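Side-chain contacts in polyketide synthase PksR (Bacillus subtilis, PDB 4U3V), which contributes intermediate steps to synthesis of the antibiotic bacillaene and is represented here by its enoyl-isomerase domain, a double hotdog: residues 33-36 against 40-43; 54-59 against 206-211; 61-66 against 236-241. All coordinates share one frame; numbering follows the deposited sequence.

Overall arrangement
The three contacts illustrate how a double hotdog is held together around its helices. Contact 1 lies within the predicted N-terminal hotdog, whereas contacts 2 and 3 each tie helix 56-69 of that half to the C-terminal half, first to helix 205-219 and then to strand 230-239. Contact 2 is central, its centre about 13 Å from the centres of both others; the centres of contacts 1 and 3 are about 21 Å apart. Contacts 1 and 2 meet directly through a probable hydrogen bond between Tyr-41 and Thr-57, while contacts 2 and 3 adjoin along the chain. In related dehydratase domains the active site lies where the two hotdogs meet.

Contact 1 (33-36 against 40-43); sequences DQFT and PYVQ
Phe-35 and Tyr-41 form a buried aromatic contact inside the predicted N-terminal hotdog, joining the end of strand 31-36 to the short helix 40-43 that follows it after three loop residues. Their rings lie nearly parallel, the planes 29° apart, but are slid so far past each other that they scarcely overlap, with centroids 5.2 Å apart. Contact is made instead by one flank of each ring, where CE1 of Phe-35 comes within 3.6 Å of CE2 of Tyr-41. The torsions explain the meeting: Phe-35 has its ring anti to the carbonyl carbon (chi1 -67°), whereas the Tyr-41 ring extends anti to the backbone N (chi1 -168°), reaching back from the helix to the strand.

Val-42 closes the loop end of the interface. Its CG2 methyl rests 3.9 Å from CB of Phe-35 and, more tightly, 3.2 Å from the carbonyl oxygen of Thr-36; CB of Val-42 is almost as near that oxygen, at 3.3 Å. The valine is thus pressed against the backbone as well as against an aromatic side chain.

The polar end of Tyr-41 is directed elsewhere, since its hydroxyl is hydrogen-bonded to Thr-57 on helix 56-69. Beyond the pair, the Phe-35 ring stacks with His-199, whose ND1 is hydrogen-bonded to Asp-33, and Tyr-41 meets the ring of Phe-171. Strand 31-36 pairs with strand 94-102 through backbone bonds of Asp-33 and Phe-35, while Ile-89 of strand 88-89 touches both Phe-35 and Val-42.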
# COMPACT_ATOMS: atom_id res chain seq x y z
N ASP A 33 -12.79 10.48 2.10
CA ASP A 33 -12.69 9.83 3.41
C ASP A 33 -12.18 10.91 4.39
O ASP A 33 -11.79 12.00 3.99
CB ASP A 33 -11.70 8.62 3.34
CG ASP A 33 -11.92 7.57 4.47
OD1 ASP A 33 -12.68 7.83 5.44
OD2 ASP A 33 -11.32 6.47 4.40
N GLN A 34 -12.19 10.59 5.68
CA GLN A 34 -11.76 11.54 6.71
C GLN A 34 -11.02 10.74 7.76
O GLN A 34 -11.42 9.64 8.11
CB GLN A 34 -12.94 12.20 7.42
CG GLN A 34 -13.82 13.08 6.58
CD GLN A 34 -14.66 14.00 7.45
OE1 GLN A 34 -14.89 13.71 8.62
NE2 GLN A 34 -15.10 15.10 6.88
N PHE A 35 -9.97 11.35 8.30
CA PHE A 35 -9.13 10.65 9.30
C PHE A 35 -8.94 11.58 10.49
O PHE A 35 -8.59 12.75 10.33
CB PHE A 35 -7.76 10.30 8.72
CG PHE A 35 -7.84 9.27 7.65
CD1 PHE A 35 -7.90 7.93 7.99
CD2 PHE A 35 -8.03 9.65 6.32
CE1 PHE A 35 -8.04 6.94 6.99
CE2 PHE A 35 -8.18 8.66 5.33
CZ PHE A 35 -8.20 7.32 5.67
N THR A 36 -9.18 11.06 11.68
CA THR A 36 -9.13 11.91 12.89
C THR A 36 -7.93 11.52 13.79
O THR A 36 -7.44 10.39 13.76
CB THR A 36 -10.46 11.81 13.66
OG1 THR A 36 -10.50 12.83 14.68
CG2 THR A 36 -10.62 10.46 14.29
N PRO A 40 -7.61 4.52 15.65
CA PRO A 40 -6.46 3.59 15.64
C PRO A 40 -5.64 3.61 14.34
O PRO A 40 -4.42 3.51 14.38
CB PRO A 40 -7.11 2.21 15.85
CG PRO A 40 -8.39 2.49 16.57
CD PRO A 40 -8.84 3.88 16.18
N TYR A 41 -6.29 3.86 13.20
CA TYR A 41 -5.55 3.98 11.93
C TYR A 41 -4.49 5.11 11.97
O TYR A 41 -3.44 5.01 11.32
CB TYR A 41 -6.55 4.24 10.80
CG TYR A 41 -5.96 4.12 9.40
CD1 TYR A 41 -5.95 2.90 8.75
CD2 TYR A 41 -5.45 5.23 8.74
CE1 TYR A 41 -5.47 2.79 7.45
CE2 TYR A 41 -5.00 5.14 7.43
CZ TYR A 41 -4.99 3.91 6.80
OH TYR A 41 -4.59 3.81 5.47
N VAL A 42 -4.77 6.19 12.72
CA VAL A 42 -3.90 7.35 12.75
C VAL A 42 -2.92 7.23 13.92
O VAL A 42 -1.72 7.51 13.74
CB VAL A 42 -4.71 8.67 12.88
CG1 VAL A 42 -3.80 9.89 12.98
CG2 VAL A 42 -5.61 8.82 11.67
N GLN A 43 -3.44 6.80 15.07
CA GLN A 43 -2.60 6.54 16.27
C GLN A 43 -1.53 5.51 15.93
O GLN A 43 -0.42 5.54 16.48
CB GLN A 43 -3.42 5.93 17.40
CG GLN A 43 -4.41 6.85 18.08
CD GLN A 43 -5.19 6.12 19.16
OE1 GLN A 43 -5.64 4.99 18.96
NE2 GLN A 43 -5.34 6.77 20.31

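Contact 2 (54-59 against 206-211)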
# COMPACT_ATOMS: atom_id res chain seq x y z
N VAL A 54 -0.60 6.97 6.83
CA VAL A 54 0.25 6.02 6.13
C VAL A 54 0.10 6.19 4.61
O VAL A 54 -1.02 6.40 4.10
CB VAL A 54 -0.03 4.56 6.53
CG1 VAL A 54 0.44 4.29 7.95
CG2 VAL A 54 -1.50 4.22 6.34
N GLY A 55 1.21 6.11 3.89
CA GLY A 55 1.18 6.25 2.42
C GLY A 55 0.32 5.22 1.69
O GLY A 55 -0.23 5.48 0.62
N ALA A 56 0.15 4.06 2.33
CA ALA A 56 -0.77 3.01 1.84
C ALA A 56 -2.21 3.49 1.57
O ALA A 56 -2.94 2.87 0.78
CB ALA A 56 -0.74 1.83 2.83
N THR A 57 -2.63 4.56 2.25
CA THR A 57 -3.96 5.10 2.07
C THR A 57 -4.20 5.46 0.61
O THR A 57 -5.29 5.29 0.08
CB THR A 57 -4.14 6.35 2.96
OG1 THR A 57 -3.77 6.02 4.33
CG2 THR A 57 -5.61 6.80 2.95
N TYR A 58 -3.20 6.02 -0.03
CA TYR A 58 -3.41 6.68 -1.33
C TYR A 58 -3.76 5.72 -2.46
O TYR A 58 -4.67 6.03 -3.26
CB TYR A 58 -2.20 7.54 -1.70
CG TYR A 58 -1.83 8.51 -0.63
CD1 TYR A 58 -2.80 9.33 -0.09
CD2 TYR A 58 -0.51 8.63 -0.18
CE1 TYR A 58 -2.50 10.18 0.94
CE2 TYR A 58 -0.20 9.51 0.84
CZ TYR A 58 -1.20 10.29 1.38
OH TYR A 58 -0.92 11.17 2.38
N GLY A 59 -3.08 4.57 -2.55
CA GLY A 59 -3.41 3.59 -3.61
C GLY A 59 -4.85 3.07 -3.41
O GLY A 59 -5.60 2.89 -4.38
N LEU A 206 -4.44 -1.81 4.43
CA LEU A 206 -3.61 -2.76 5.17
C LEU A 206 -2.88 -3.73 4.26
O LEU A 206 -1.82 -4.22 4.64
CB LEU A 206 -4.41 -3.55 6.23
CG LEU A 206 -5.11 -2.70 7.30
CD1 LEU A 206 -5.87 -3.61 8.27
CD2 LEU A 206 -4.13 -1.81 8.05
N MET A 207 -3.38 -3.93 3.04
CA MET A 207 -2.70 -4.86 2.10
C MET A 207 -1.42 -4.20 1.61
O MET A 207 -0.28 -4.71 1.76
CB MET A 207 -3.64 -5.13 0.92
CG MET A 207 -2.97 -5.84 -0.25
SD MET A 207 -2.80 -7.57 0.23
CE MET A 207 -4.47 -8.04 -0.24
N THR A 208 -1.57 -2.98 1.13
CA THR A 208 -0.41 -2.23 0.65
C THR A 208 0.58 -1.97 1.77
O THR A 208 1.79 -2.09 1.61
CB THR A 208 -0.91 -0.90 0.05
OG1 THR A 208 -1.89 -1.20 -0.95
CG2 THR A 208 0.24 -0.09 -0.52
N ASN A 209 0.09 -1.65 2.95
CA ASN A 209 1.03 -1.40 4.00
C ASN A 209 1.78 -2.68 4.42
O ASN A 209 2.92 -2.60 4.87
CB ASN A 209 0.32 -0.77 5.21
CG ASN A 209 1.29 -0.20 6.20
OD1 ASN A 209 1.90 0.84 5.95
ND2 ASN A 209 1.49 -0.90 7.36
N SER A 210 1.12 -3.85 4.35
CA SER A 210 1.77 -5.09 4.71
C SER A 210 2.94 -5.33 3.78
O SER A 210 4.00 -5.83 4.22
CB SER A 210 0.78 -6.26 4.62
OG SER A 210 -0.18 -6.08 5.65
N ALA A 211 2.79 -4.89 2.54
CA ALA A 211 3.88 -5.03 1.57
C ALA A 211 5.06 -4.16 2.00
O ALA A 211 6.20 -4.59 1.96
CB ALA A 211 3.41 -4.71 0.14
O HOH W 1 -3.34 0.93 -0.85
O HOH W 2 2.36 2.75 4.01
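Ala-56 is the small residue on which helix 205-219 closes. Along this helix, the carbonyl of Leu-206 receives both the backbone N-H and the hydroxyl of Ser-210, which approach it from opposite faces of its plane. Thr-208 is the first to touch: its CB lies 3.9 Å from CB of Ala-56. Its methyl CG2, anti to the backbone N, packs against the same alanine, leaving OG1 to bind a water at 2.6 Å that donates to the Ala-56 carbonyl oxygen, also at 2.6 Å; Tyr-278 is a second partner of this hydroxyl.

Asn-209 comes next and closer, with its backbone N 3.6 Å and its CB 3.7 Å from CB of Ala-56. Its amide swings out anti to the backbone N (chi1 -167°), and OD1 accepts from a second water at 2.8 Å. That water takes the N-H of Ala-56, so both backbone polar groups of the alanine are bridged to successive residues of the other helix.

The Ser-210 hydroxyl is also hydrogen-bonded to Thr-173. Near the chain centre, helices of the two predicted hotdogs thus meet, CA atoms of Ala-56 and Asn-209 5.2 Å apart, as expected where the halves of a double hotdog join.

Contact 3 (61-66 against 236-241); sequences LAIEAF and IQFTKQ
Phe-238 meets two partners on helix 56-69, Ile-63 over a face and Phe-66 at its edge, which sit about one turn apart. Against Ile-63 the aromatic ring presents a face. CG1 of the isoleucine stands almost over the ring centre, 4.0 Å from the Phe-238 centroid and 11° off its normal, a well-formed CH-pi contact. The CG2 branch lies over the same ring toward one flank, 3.8 Å from CE1 of Phe-238, so that the two branches straddle the face while the side chains run past each other in opposite senses.

Against Phe-66 the same ring turns its edge. The pair is an offset T-shaped stack, the planes at 84° and the centroids 5.3 Å apart, with Phe-238 providing the edge and Phe-66 the face. CE1 of Phe-238 approaches CD2 of Phe-66 to 3.6 Å, and CZ of Phe-238 is 3.8 Å from CG of Phe-66. The ring is brought there with CG between the backbone N and the carbonyl carbon (chi1 55°). Ile-236, two residues earlier on the strand, adds a looser touch, its CG2 methyl 4.5 Å from CD1 of Ile-63.

Phe-67 meets Phe-238 with nearly perpendicular planes and receives Lys-240 in a cation-pi contact. The strand carrying Phe-238 pairs with strand 75-83 of the N-terminal half. Between helix and strand themselves, cohesion is wholly apolar: C-H groups point at pi faces, which probably favours one orientation of the Phe-238 ring where the two hotdogs join.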
# COMPACT_ATOMS: atom_id res chain seq x y z
N LEU A 61 -7.47 4.75 -2.09
CA LEU A 61 -8.35 5.85 -2.59
C LEU A 61 -8.31 5.93 -4.10
O LEU A 61 -9.35 6.14 -4.76
CB LEU A 61 -7.93 7.20 -2.00
CG LEU A 61 -8.39 7.43 -0.57
CD1 LEU A 61 -7.64 8.61 0.06
CD2 LEU A 61 -9.90 7.67 -0.59
N ALA A 62 -7.14 5.73 -4.69
CA ALA A 62 -7.06 5.73 -6.17
C ALA A 62 -7.88 4.60 -6.84
O ALA A 62 -8.57 4.85 -7.83
CB ALA A 62 -5.62 5.71 -6.66
N ILE A 63 -7.90 3.43 -6.22
CA ILE A 63 -8.66 2.27 -6.70
C ILE A 63 -10.18 2.52 -6.56
O ILE A 63 -10.97 2.21 -7.46
CB ILE A 63 -8.25 1.01 -5.96
CG1 ILE A 63 -6.82 0.62 -6.40
CG2 ILE A 63 -9.24 -0.12 -6.17
CD1 ILE A 63 -6.17 -0.42 -5.51
N GLU A 64 -10.59 3.12 -5.45
CA GLU A 64 -11.98 3.53 -5.32
C GLU A 64 -12.41 4.50 -6.41
O GLU A 64 -13.55 4.41 -6.89
CB GLU A 64 -12.26 4.14 -3.95
CG GLU A 64 -12.12 3.16 -2.82
CD GLU A 64 -12.98 1.92 -3.01
OE1 GLU A 64 -14.10 2.07 -3.56
OE2 GLU A 64 -12.51 0.81 -2.71
N ALA A 65 -11.56 5.47 -6.72
CA ALA A 65 -11.87 6.48 -7.72
C ALA A 65 -12.01 5.81 -9.08
O ALA A 65 -12.93 6.13 -9.83
CB ALA A 65 -10.83 7.56 -7.77
N PHE A 66 -11.14 4.84 -9.36
CA PHE A 66 -11.36 4.01 -10.57
C PHE A 66 -12.74 3.32 -10.67
O PHE A 66 -13.39 3.39 -11.71
CB PHE A 66 -10.23 2.97 -10.74
CG PHE A 66 -10.51 1.96 -11.82
CD1 PHE A 66 -10.16 2.24 -13.14
CD2 PHE A 66 -11.19 0.78 -11.53
CE1 PHE A 66 -10.42 1.32 -14.13
CE2 PHE A 66 -11.47 -0.14 -12.54
CZ PHE A 66 -11.10 0.16 -13.84
N ILE A 236 -0.34 -0.78 -10.35
CA ILE A 236 -1.10 -1.74 -9.60
C ILE A 236 -2.12 -2.36 -10.53
O ILE A 236 -2.77 -1.63 -11.27
CB ILE A 236 -1.89 -1.04 -8.44
CG1 ILE A 236 -0.96 -0.07 -7.70
CG2 ILE A 236 -2.57 -2.10 -7.57
CD1 ILE A 236 -1.62 0.64 -6.52
N GLN A 237 -2.23 -3.67 -10.52
CA GLN A 237 -3.30 -4.35 -11.26
C GLN A 237 -4.22 -5.04 -10.30
O GLN A 237 -3.78 -5.86 -9.52
CB GLN A 237 -2.72 -5.43 -12.21
CG GLN A 237 -1.57 -4.95 -13.09
CD GLN A 237 -1.09 -6.05 -14.03
OE1 GLN A 237 -1.24 -7.24 -13.74
NE2 GLN A 237 -0.47 -5.66 -15.12
N PHE A 238 -5.52 -4.74 -10.37
CA PHE A 238 -6.41 -5.16 -9.32
C PHE A 238 -7.79 -5.56 -9.89
O PHE A 238 -8.11 -5.20 -11.02
CB PHE A 238 -6.59 -3.99 -8.32
CG PHE A 238 -7.05 -2.72 -8.96
CD1 PHE A 238 -8.42 -2.49 -9.11
CD2 PHE A 238 -6.15 -1.80 -9.51
CE1 PHE A 238 -8.85 -1.37 -9.78
CE2 PHE A 238 -6.58 -0.64 -10.13
CZ PHE A 238 -7.96 -0.47 -10.32
N THR A 239 -8.55 -6.28 -9.08
CA THR A 239 -9.98 -6.60 -9.34
C THR A 239 -10.91 -6.11 -8.24
O THR A 239 -10.46 -5.64 -7.18
CB THR A 239 -10.22 -8.11 -9.49
OG1 THR A 239 -10.32 -8.73 -8.20
CG2 THR A 239 -9.07 -8.75 -10.27
N LYS A 240 -12.22 -6.26 -8.48
CA LYS A 240 -13.25 -5.85 -7.54
C LYS A 240 -13.48 -6.89 -6.46
O LYS A 240 -14.16 -6.61 -5.48
CB LYS A 240 -14.56 -5.60 -8.28
CG LYS A 240 -14.72 -4.21 -8.87
CD LYS A 240 -16.15 -3.93 -9.30
CE LYS A 240 -17.00 -3.42 -8.15
NZ LYS A 240 -16.70 -2.00 -7.81
N GLN A 241 -13.00 -8.12 -6.66
CA GLN A 241 -13.19 -9.16 -5.65
C GLN A 241 -12.30 -8.94 -4.43
O GLN A 241 -11.07 -9.03 -4.51
CB GLN A 241 -12.97 -10.56 -6.22
CG GLN A 241 -13.36 -11.68 -5.26
CD GLN A 241 -14.78 -11.55 -4.74
OE1 GLN A 241 -15.75 -11.87 -5.44
NE2 GLN A 241 -14.92 -11.12 -3.49